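Local coordinates for sensor histidine kinase DcuS (Escherichia coli, PDB 3BY8), which senses C4-dicarboxylates such as fumarate through its periplasmic domain and phosphorylates the response regulator DcuR to regulate genes of anaerobic fumarate respiration, at residues 15-20 with 107-112; 19-24 with 124-129; 55-60 with 102-107. All blocks are in the same frame, centred on the assembly; numbering follows the deposited sequence.

Interaction 1. Residues 15-20 with 107-112. With LMR ((2S)-2-hydroxybutanedioic acid), chain B.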
loop_
_atom_site.group_PDB
_atom_site.type_symbol
_atom_site.label_atom_id
_atom_site.label_comp_id
_atom_site.label_asym_id
_atom_site.label_seq_id
_atom_site.Cartn_x
_atom_site.Cartn_y
_atom_site.Cartn_z
ATOM N N ASN A 15 12.026 -2.430 3.894
ATOM C CA ASN A 15 12.645 -1.731 2.762
ATOM C C ASN A 15 12.223 -2.366 1.448
ATOM O O ASN A 15 12.036 -1.661 0.458
ATOM C CB ASN A 15 14.172 -1.760 2.859
ATOM C CG ASN A 15 14.695 -0.924 4.010
ATOM O OD1 ASN A 15 14.065 0.052 4.420
ATOM N ND2 ASN A 15 15.860 -1.289 4.528
ATOM N N LYS A 16 12.096 -3.686 1.426
ATOM C CA LYS A 16 11.663 -4.327 0.189
ATOM C C LYS A 16 10.246 -3.905 -0.116
ATOM O O LYS A 16 9.921 -3.575 -1.271
ATOM C CB LYS A 16 11.744 -5.852 0.274
ATOM C CG LYS A 16 13.173 -6.363 0.173
ATOM C CD LYS A 16 13.230 -7.865 -0.017
ATOM C CE LYS A 16 12.681 -8.624 1.174
ATOM N NZ LYS A 16 12.849 -10.098 0.995
ATOM N N ALA A 17 9.393 -3.906 0.912
ATOM C CA ALA A 17 7.994 -3.504 0.749
ATOM C C ALA A 17 7.945 -2.036 0.286
ATOM O O ALA A 17 7.132 -1.706 -0.588
ATOM C CB ALA A 17 7.268 -3.673 2.064
ATOM N N LEU A 18 8.788 -1.169 0.850
ATOM C CA LEU A 18 8.815 0.220 0.417
ATOM C C LEU A 18 9.251 0.356 -1.050
ATOM O O LEU A 18 8.741 1.209 -1.773
ATOM C CB LEU A 18 9.715 1.066 1.325
ATOM C CG LEU A 18 9.004 1.889 2.405
ATOM C CD1 LEU A 18 10.075 2.575 3.239
ATOM C CD2 LEU A 18 8.033 2.922 1.763
ATOM N N ALA A 19 10.181 -0.495 -1.493
ATOM C CA ALA A 19 10.639 -0.434 -2.880
ATOM C C ALA A 19 9.467 -0.781 -3.801
ATOM O O ALA A 19 9.265 -0.143 -4.838
ATOM C CB ALA A 19 11.788 -1.410 -3.084
ATOM N N VAL A 20 8.672 -1.777 -3.433
ATOM C CA VAL A 20 7.484 -2.105 -4.216
ATOM C C VAL A 20 6.507 -0.920 -4.223
ATOM O O VAL A 20 6.004 -0.535 -5.277
ATOM C CB VAL A 20 6.765 -3.367 -3.650
ATOM C CG1 VAL A 20 5.472 -3.666 -4.397
ATOM C CG2 VAL A 20 7.739 -4.582 -3.702
ATOM N N LEU A 107 3.203 -5.583 9.350
ATOM C CA LEU A 107 4.254 -4.584 9.279
ATOM C C LEU A 107 3.819 -3.884 7.987
ATOM O O LEU A 107 3.707 -4.500 6.918
ATOM C CB LEU A 107 5.613 -5.247 9.096
ATOM C CG LEU A 107 6.759 -4.269 8.881
ATOM C CD1 LEU A 107 6.888 -3.320 10.043
ATOM C CD2 LEU A 107 8.050 -5.086 8.704
ATOM N N ARG A 108 3.543 -2.595 8.106
ATOM C CA ARG A 108 2.990 -1.822 7.002
ATOM C C ARG A 108 3.827 -0.621 6.645
ATOM O O ARG A 108 4.361 0.057 7.499
ATOM C CB ARG A 108 1.587 -1.376 7.438
ATOM C CG ARG A 108 0.668 -2.555 7.743
ATOM C CD ARG A 108 -0.286 -2.317 8.942
ATOM N NE ARG A 108 -1.155 -1.136 8.818
ATOM C CZ ARG A 108 -2.421 -1.165 8.435
ATOM N NH1 ARG A 108 -3.032 -2.299 8.101
ATOM N NH2 ARG A 108 -3.124 -0.034 8.466
ATOM N N VAL A 109 3.932 -0.367 5.342
ATOM C CA VAL A 109 4.680 0.766 4.834
ATOM C C VAL A 109 3.794 1.601 3.912
ATOM O O VAL A 109 2.828 1.104 3.285
ATOM C CB VAL A 109 5.991 0.329 4.082
ATOM C CG1 VAL A 109 6.813 -0.580 5.021
ATOM C CG2 VAL A 109 5.693 -0.375 2.755
ATOM N N PHE A 110 4.171 2.873 3.811
ATOM C CA PHE A 110 3.345 3.829 3.063
ATOM C C PHE A 110 4.219 4.815 2.340
ATOM O O PHE A 110 5.210 5.297 2.893
ATOM C CB PHE A 110 2.469 4.669 4.045
ATOM C CG PHE A 110 1.554 3.853 4.897
ATOM C CD1 PHE A 110 2.043 3.187 6.032
ATOM C CD2 PHE A 110 0.198 3.742 4.581
ATOM C CE1 PHE A 110 1.175 2.419 6.833
ATOM C CE2 PHE A 110 -0.653 2.988 5.375
ATOM C CZ PHE A 110 -0.167 2.324 6.508
ATOM N N THR A 111 3.842 5.148 1.107
ATOM C CA THR A 111 4.569 6.169 0.362
ATOM C C THR A 111 3.567 6.999 -0.465
ATOM O O THR A 111 2.556 6.487 -0.939
ATOM C CB THR A 111 5.688 5.531 -0.536
ATOM O OG1 THR A 111 6.643 6.542 -0.889
ATOM C CG2 THR A 111 5.099 4.924 -1.829
ATOM N N PRO A 112 3.841 8.304 -0.643
ATOM C CA PRO A 112 2.915 9.134 -1.416
ATOM C C PRO A 112 2.964 8.930 -2.922
ATOM O O PRO A 112 4.018 8.523 -3.460
ATOM C CB PRO A 112 3.282 10.574 -1.001
ATOM C CG PRO A 112 4.722 10.473 -0.574
ATOM C CD PRO A 112 4.897 9.092 0.021
HETATM C C1 LMR B . -6.737 -1.216 4.850
HETATM O O1A LMR B . -6.898 -1.497 3.691
HETATM O O1B LMR B . -7.671 -0.713 5.509
HETATM C C2 LMR B . -5.557 -1.829 5.541
HETATM O O2 LMR B . -5.609 -1.599 7.015
HETATM C C3 LMR B . -5.299 -3.290 5.122
HETATM C C4 LMR B . -6.213 -4.226 5.939
HETATM O O4A LMR B . -7.417 -4.252 5.686
HETATM O O4B LMR B . -5.729 -4.897 6.896
#
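Ala17 and Leu18 of the long helix 8-25 rest on Val109 of strand 106-114, part of the helix-on-sheet core of this periplasmic Cache domain. Ala17 CB meets Val109 CG2 at 3.7 Å, and that Val109 methyl also lies against the backbone N of Leu18. Beside it the Leu18 branch point comes in at a slant, CG 3.8 Å from Val109 CB, while CD2 reaches further along the strand to Phe110 O and the flank of Thr111. Cutting Leu18 back to an alanine removes CG and both methyls and is likely to leave a gap over Val109 CB and no contact at Phe110 O. Helix and strand run roughly the same way, their axes 34° apart, and the side chains that meet are apolar. Outward from it, Thr111 OG1 is taken up by Glu94, and backbone bonds to strands 95-99 and 120-129 fix Val109 and its neighbours in the sheet. On the sheet's other face Arg108, bent at chi2 and chi3, carries its guanidinium to the bound malate; Asp85 pairs with NE and the Lys82 carbonyl takes NH2. The malate hydroxyl oxygen O2, in the guanidinium plane, accepts hydrogen bonds from Arg108 NH1 (2.9 Å, 158°) and, longer and more bent, Arg108 NH2 (3.3 Å, 136°).

Interaction 2. Residues 19-24 with 124-129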
loop_
_atom_site.group_PDB
_atom_site.type_symbol
_atom_site.label_atom_id
_atom_site.label_comp_id
_atom_site.label_asym_id
_atom_site.label_seq_id
_atom_site.Cartn_x
_atom_site.Cartn_y
_atom_site.Cartn_z
ATOM N N ALA A 19 10.181 -0.495 -1.493
ATOM C CA ALA A 19 10.639 -0.434 -2.880
ATOM C C ALA A 19 9.467 -0.781 -3.801
ATOM O O ALA A 19 9.265 -0.143 -4.838
ATOM C CB ALA A 19 11.788 -1.410 -3.084
ATOM N N VAL A 20 8.672 -1.777 -3.433
ATOM C CA VAL A 20 7.484 -2.105 -4.216
ATOM C C VAL A 20 6.507 -0.920 -4.223
ATOM O O VAL A 20 6.004 -0.535 -5.277
ATOM C CB VAL A 20 6.765 -3.367 -3.650
ATOM C CG1 VAL A 20 5.472 -3.666 -4.397
ATOM C CG2 VAL A 20 7.739 -4.582 -3.702
ATOM N N ALA A 21 6.274 -0.321 -3.053
ATOM C CA ALA A 21 5.322 0.782 -2.962
ATOM C C ALA A 21 5.760 1.967 -3.798
ATOM O O ALA A 21 4.958 2.554 -4.513
ATOM C CB ALA A 21 5.190 1.173 -1.515
ATOM N N ARG A 22 7.043 2.300 -3.739
ATOM C CA ARG A 22 7.592 3.424 -4.489
ATOM C C ARG A 22 7.477 3.163 -5.984
ATOM O O ARG A 22 7.148 4.049 -6.764
ATOM C CB ARG A 22 9.062 3.641 -4.120
ATOM C CG ARG A 22 9.253 4.188 -2.711
ATOM C CD ARG A 22 10.738 4.105 -2.358
ATOM N NE ARG A 22 11.023 4.731 -1.079
ATOM C CZ ARG A 22 12.240 4.847 -0.556
ATOM N NH1 ARG A 22 13.304 4.377 -1.213
ATOM N NH2 ARG A 22 12.401 5.435 0.630
ATOM N N THR A 23 7.730 1.924 -6.384
ATOM C CA THR A 23 7.635 1.601 -7.789
ATOM C C THR A 23 6.204 1.798 -8.284
ATOM O O THR A 23 5.972 2.437 -9.336
ATOM C CB THR A 23 8.094 0.161 -8.005
ATOM O OG1 THR A 23 9.455 0.037 -7.576
ATOM C CG2 THR A 23 8.007 -0.194 -9.508
ATOM N N LEU A 24 5.234 1.279 -7.543
ATOM C CA LEU A 24 3.834 1.442 -7.921
ATOM C C LEU A 24 3.416 2.908 -7.894
ATOM O O LEU A 24 2.579 3.314 -8.717
ATOM C CB LEU A 24 2.942 0.657 -6.983
ATOM C CG LEU A 24 3.049 -0.840 -7.147
ATOM C CD1 LEU A 24 2.219 -1.557 -6.097
ATOM C CD2 LEU A 24 2.567 -1.211 -8.511
ATOM N N VAL A 124 0.322 4.771 -1.615
ATOM C CA VAL A 124 0.415 3.315 -1.802
ATOM C C VAL A 124 0.784 2.782 -0.407
ATOM O O VAL A 124 1.798 3.176 0.188
ATOM C CB VAL A 124 1.507 2.850 -2.782
ATOM C CG1 VAL A 124 1.459 1.333 -2.873
ATOM C CG2 VAL A 124 1.301 3.458 -4.165
ATOM N N ALA A 125 -0.089 1.903 0.102
ATOM C CA ALA A 125 0.085 1.248 1.399
ATOM C C ALA A 125 0.345 -0.249 1.164
ATOM O O ALA A 125 -0.410 -0.887 0.421
ATOM C CB ALA A 125 -1.195 1.426 2.239
ATOM N N ILE A 126 1.371 -0.812 1.805
ATOM C CA ILE A 126 1.684 -2.254 1.625
ATOM C C ILE A 126 1.931 -2.916 2.982
ATOM O O ILE A 126 2.571 -2.329 3.847
ATOM C CB ILE A 126 2.935 -2.433 0.723
ATOM C CG1 ILE A 126 2.604 -1.902 -0.672
ATOM C CG2 ILE A 126 3.386 -3.910 0.686
ATOM C CD1 ILE A 126 3.692 -2.192 -1.738
ATOM N N GLY A 127 1.380 -4.111 3.173
ATOM C CA GLY A 127 1.587 -4.806 4.426
ATOM C C GLY A 127 2.249 -6.164 4.242
ATOM O O GLY A 127 2.047 -6.833 3.214
ATOM N N LEU A 128 3.016 -6.538 5.257
ATOM C CA LEU A 128 3.737 -7.806 5.372
ATOM C C LEU A 128 3.123 -8.432 6.628
ATOM O O LEU A 128 3.159 -7.823 7.686
ATOM C CB LEU A 128 5.228 -7.550 5.671
ATOM C CG LEU A 128 6.208 -6.875 4.702
ATOM C CD1 LEU A 128 7.270 -6.076 5.438
ATOM C CD2 LEU A 128 6.855 -7.950 3.862
ATOM N N GLU A 129 2.591 -9.643 6.523
ATOM C CA GLU A 129 1.988 -10.319 7.673
ATOM C C GLU A 129 3.006 -10.451 8.823
ATOM O O GLU A 129 4.126 -10.929 8.623
ATOM C CB GLU A 129 1.487 -11.689 7.214
ATOM C CG GLU A 129 0.360 -12.271 8.030
ATOM C CD GLU A 129 -0.310 -13.446 7.329
ATOM O OE1 GLU A 129 -1.181 -14.091 7.955
ATOM O OE2 GLU A 129 0.030 -13.719 6.151
#
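The antiparallel sheet of the Cache domain carries helix 8-25 across one face, and here the helix turn at Val20, Ala21 and Leu24 settles on Val124 and Ile126 of strand 120-129. The two segments run nearly antiparallel, at 154°, with their axes 8.1 Å apart at closest approach. Small Ala21 lets the backbones come close: its CA is 5.6 Å from that of Val124. Ile126 does most of the reaching. With CG1 anti to its carbonyl carbon (chi1 -64°) and the chain extended beyond it, its CD1 methyl slides in beside the helix backbone and lies 3.4 Å from Ala21 N, with Ala21 CB on hand as well. Val20 closes in on that same methyl through CG1, at 3.5 Å from Ile126 CD1, the two side chains meeting at about a right angle. Val124 straddles Ala21 with its two branches: CG1 sits against Ala21 CA and CB, whereas CG2 faces the carbonyl oxygen of Ala21, 3.8 Å away, and touches Leu24 CB more loosely. All five of these residues are buried, and Ile59 of the edge strand 58-63 extends the apolar layer by packing on Val20, Leu24 and Ile126. Arg22 and Thr23 lie on the side of the helix turned from the sheet: Arg22 makes a salt bridge with Glu94, and Thr23 folds its hydroxyl back onto the preceding turn. There Ala19 O accepts two bonds from opposite faces of its plane, one from Thr23 N and one from Thr23 OG1 at 2.8 Å.

Interaction 3. Residues 55-60 with 102-107. With LMR ((2S)-2-hydroxybutanedioic acid), chain B.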
loop_
_atom_site.group_PDB
_atom_site.type_symbol
_atom_site.label_atom_id
_atom_site.label_comp_id
_atom_site.label_asym_id
_atom_site.label_seq_id
_atom_site.Cartn_x
_atom_site.Cartn_y
_atom_site.Cartn_z
ATOM N N ASP A 55 5.583 -11.475 -2.243
ATOM C CA ASP A 55 5.198 -12.138 -0.994
ATOM C C ASP A 55 4.704 -11.145 0.045
ATOM O O ASP A 55 5.231 -11.049 1.163
ATOM C CB ASP A 55 6.378 -12.951 -0.439
ATOM C CG ASP A 55 5.920 -14.135 0.408
ATOM O OD1 ASP A 55 6.785 -14.870 0.933
ATOM O OD2 ASP A 55 4.689 -14.332 0.546
ATOM N N LEU A 56 3.654 -10.425 -0.333
ATOM C CA LEU A 56 3.085 -9.409 0.528
ATOM C C LEU A 56 1.638 -9.720 0.916
ATOM O O LEU A 56 0.902 -10.416 0.215
ATOM C CB LEU A 56 3.166 -8.051 -0.190
ATOM C CG LEU A 56 4.585 -7.631 -0.605
ATOM C CD1 LEU A 56 4.503 -6.484 -1.619
ATOM C CD2 LEU A 56 5.405 -7.216 0.619
ATOM N N LEU A 57 1.215 -9.169 2.049
ATOM C CA LEU A 57 -0.137 -9.375 2.534
ATOM C C LEU A 57 -1.174 -8.532 1.803
ATOM O O LEU A 57 -2.280 -8.959 1.550
ATOM C CB LEU A 57 -0.200 -9.055 4.041
ATOM C CG LEU A 57 -1.585 -9.185 4.690
ATOM C CD1 LEU A 57 -1.967 -10.675 4.838
ATOM C CD2 LEU A 57 -1.576 -8.534 6.079
ATOM N N PHE A 58 -0.828 -7.283 1.524
ATOM C CA PHE A 58 -1.761 -6.429 0.818
ATOM C C PHE A 58 -1.062 -5.249 0.155
ATOM O O PHE A 58 -0.013 -4.825 0.584
ATOM C CB PHE A 58 -2.822 -5.859 1.781
ATOM C CG PHE A 58 -2.306 -4.798 2.753
ATOM C CD1 PHE A 58 -2.140 -3.463 2.356
ATOM C CD2 PHE A 58 -2.064 -5.128 4.093
ATOM C CE1 PHE A 58 -1.744 -2.479 3.286
ATOM C CE2 PHE A 58 -1.670 -4.137 5.031
ATOM C CZ PHE A 58 -1.513 -2.814 4.626
ATOM N N ILE A 59 -1.669 -4.781 -0.933
ATOM C CA ILE A 59 -1.207 -3.575 -1.623
ATOM C C ILE A 59 -2.470 -2.754 -1.837
ATOM O O ILE A 59 -3.331 -3.089 -2.656
ATOM C CB ILE A 59 -0.532 -3.872 -2.981
ATOM C CG1 ILE A 59 0.765 -4.653 -2.763
ATOM C CG2 ILE A 59 -0.256 -2.530 -3.681
ATOM C CD1 ILE A 59 1.559 -4.884 -4.066
ATOM N N VAL A 60 -2.608 -1.688 -1.047
ATOM C CA VAL A 60 -3.766 -0.829 -1.082
ATOM C C VAL A 60 -3.411 0.600 -1.527
ATOM O O VAL A 60 -2.692 1.313 -0.847
ATOM C CB VAL A 60 -4.400 -0.778 0.334
ATOM C CG1 VAL A 60 -5.463 0.322 0.439
ATOM C CG2 VAL A 60 -5.007 -2.140 0.647
ATOM N N PHE A 102 -8.556 -4.770 8.218
ATOM C CA PHE A 102 -9.428 -5.946 8.222
ATOM C C PHE A 102 -8.672 -7.257 8.023
ATOM O O PHE A 102 -9.224 -8.344 8.258
ATOM C CB PHE A 102 -10.508 -5.788 7.156
ATOM C CG PHE A 102 -11.443 -4.687 7.462
ATOM C CD1 PHE A 102 -12.441 -4.868 8.419
ATOM C CD2 PHE A 102 -11.278 -3.427 6.899
ATOM C CE1 PHE A 102 -13.252 -3.812 8.817
ATOM C CE2 PHE A 102 -12.087 -2.358 7.290
ATOM C CZ PHE A 102 -13.077 -2.554 8.254
ATOM N N LEU A 103 -7.421 -7.167 7.581
ATOM C CA LEU A 103 -6.602 -8.350 7.358
ATOM C C LEU A 103 -5.804 -8.664 8.612
ATOM O O LEU A 103 -6.043 -8.046 9.661
ATOM C CB LEU A 103 -5.670 -8.107 6.164
ATOM C CG LEU A 103 -6.418 -7.722 4.879
ATOM C CD1 LEU A 103 -5.411 -7.399 3.777
ATOM C CD2 LEU A 103 -7.343 -8.866 4.436
ATOM N N ALA A 104 -4.859 -9.594 8.532
ATOM C CA ALA A 104 -4.054 -9.942 9.693
ATOM C C ALA A 104 -3.166 -8.764 10.103
ATOM O O ALA A 104 -2.928 -7.817 9.330
ATOM C CB ALA A 104 -3.177 -11.140 9.375
ATOM N N GLN A 105 -2.684 -8.820 11.341
ATOM C CA GLN A 105 -1.754 -7.844 11.894
ATOM C C GLN A 105 -0.532 -7.869 10.993
ATOM O O GLN A 105 -0.057 -8.949 10.565
ATOM C CB GLN A 105 -1.401 -8.239 13.309
ATOM C CG GLN A 105 -2.582 -8.086 14.234
ATOM C CD GLN A 105 -2.219 -8.436 15.647
ATOM O OE1 GLN A 105 -2.972 -8.173 16.594
ATOM N NE2 GLN A 105 -1.049 -9.043 15.804
ATOM N N ALA A 106 -0.007 -6.680 10.730
ATOM C CA ALA A 106 1.057 -6.539 9.765
ATOM C C ALA A 106 2.042 -5.424 9.984
ATOM O O ALA A 106 1.761 -4.468 10.701
ATOM C CB ALA A 106 0.408 -6.322 8.398
ATOM N N LEU A 107 3.203 -5.583 9.350
ATOM C CA LEU A 107 4.254 -4.584 9.279
ATOM C C LEU A 107 3.819 -3.884 7.987
ATOM O O LEU A 107 3.707 -4.500 6.918
ATOM C CB LEU A 107 5.613 -5.247 9.096
ATOM C CG LEU A 107 6.759 -4.269 8.881
ATOM C CD1 LEU A 107 6.888 -3.320 10.043
ATOM C CD2 LEU A 107 8.050 -5.086 8.704
HETATM C C1 LMR B . -6.737 -1.216 4.850
HETATM O O1A LMR B . -6.898 -1.497 3.691
HETATM O O1B LMR B . -7.671 -0.713 5.509
HETATM C C2 LMR B . -5.557 -1.829 5.541
HETATM O O2 LMR B . -5.609 -1.599 7.015
HETATM C C3 LMR B . -5.299 -3.290 5.122
HETATM C C4 LMR B . -6.213 -4.226 5.939
HETATM O O4A LMR B . -7.417 -4.252 5.686
HETATM O O4B LMR B . -5.729 -4.897 6.896
#
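Leu57 and Leu103 are the main knobs where the residues leading into strand 58-63 meet the loop before strand 106-114. Leu57 presents a single methyl, CD2, to a shallow hollow formed by Leu103 CB, the carbonyl of Ala104 and the methyl of Ala106. It sits deepest against Ala104 O, at 3.6 Å, and against Ala106 CB, at 3.8 Å. Leu103 answers with CD1, which drops onto Phe58 CB at 3.6 Å as the two side chains pass at a slant. The Phe58 ring is turned over the space between its own N and carbonyl carbon (chi1 72°), which offers one face to the malate: ligand C3 stands 3.7 Å above the ring plane, over its centre. Leu57 CD2 and Val60 N lie at the edge of the same ring. Val60 CG2 lies 3.6 Å from ligand O1A. On the far side of the malate, successive backbone amides hold one carboxylate, Phe102 N giving a bond of 2.8 Å to O4A and Leu103 N one of 2.9 Å to O4B, both fairly straight. Leu103 CB and CG press on that carboxylate too, so this leucine joins the apolar contact to the ligand grip. The backbones of Leu57 and Phe58 both pair with Gly127 of strand 120-129, forming a classic beta bulge beside what is the C4-dicarboxylate pocket of a Cache sensor domain.

From the N terminus, helix 8-25 supplies one side of both interaction 1 and interaction 2, which share Ala19 and Val20. Interaction 1 closes a loop of 86 residues back from strand 106-114; interaction 2 starts from the same helix and closes a slightly longer one at strand 120-129, the next in the chain and its neighbour in the sheet. Interaction 3 falls within both loops, joining the residues that lead into strand 58-63 to the approach of strand 106-114 over 41 residues. Leu107 belongs to interactions 1 and 3, and Arg108 CG packs on Phe58 CZ. The first two contacts thus fix the helix to one sheet face, while the third shapes the malate pocket on the other.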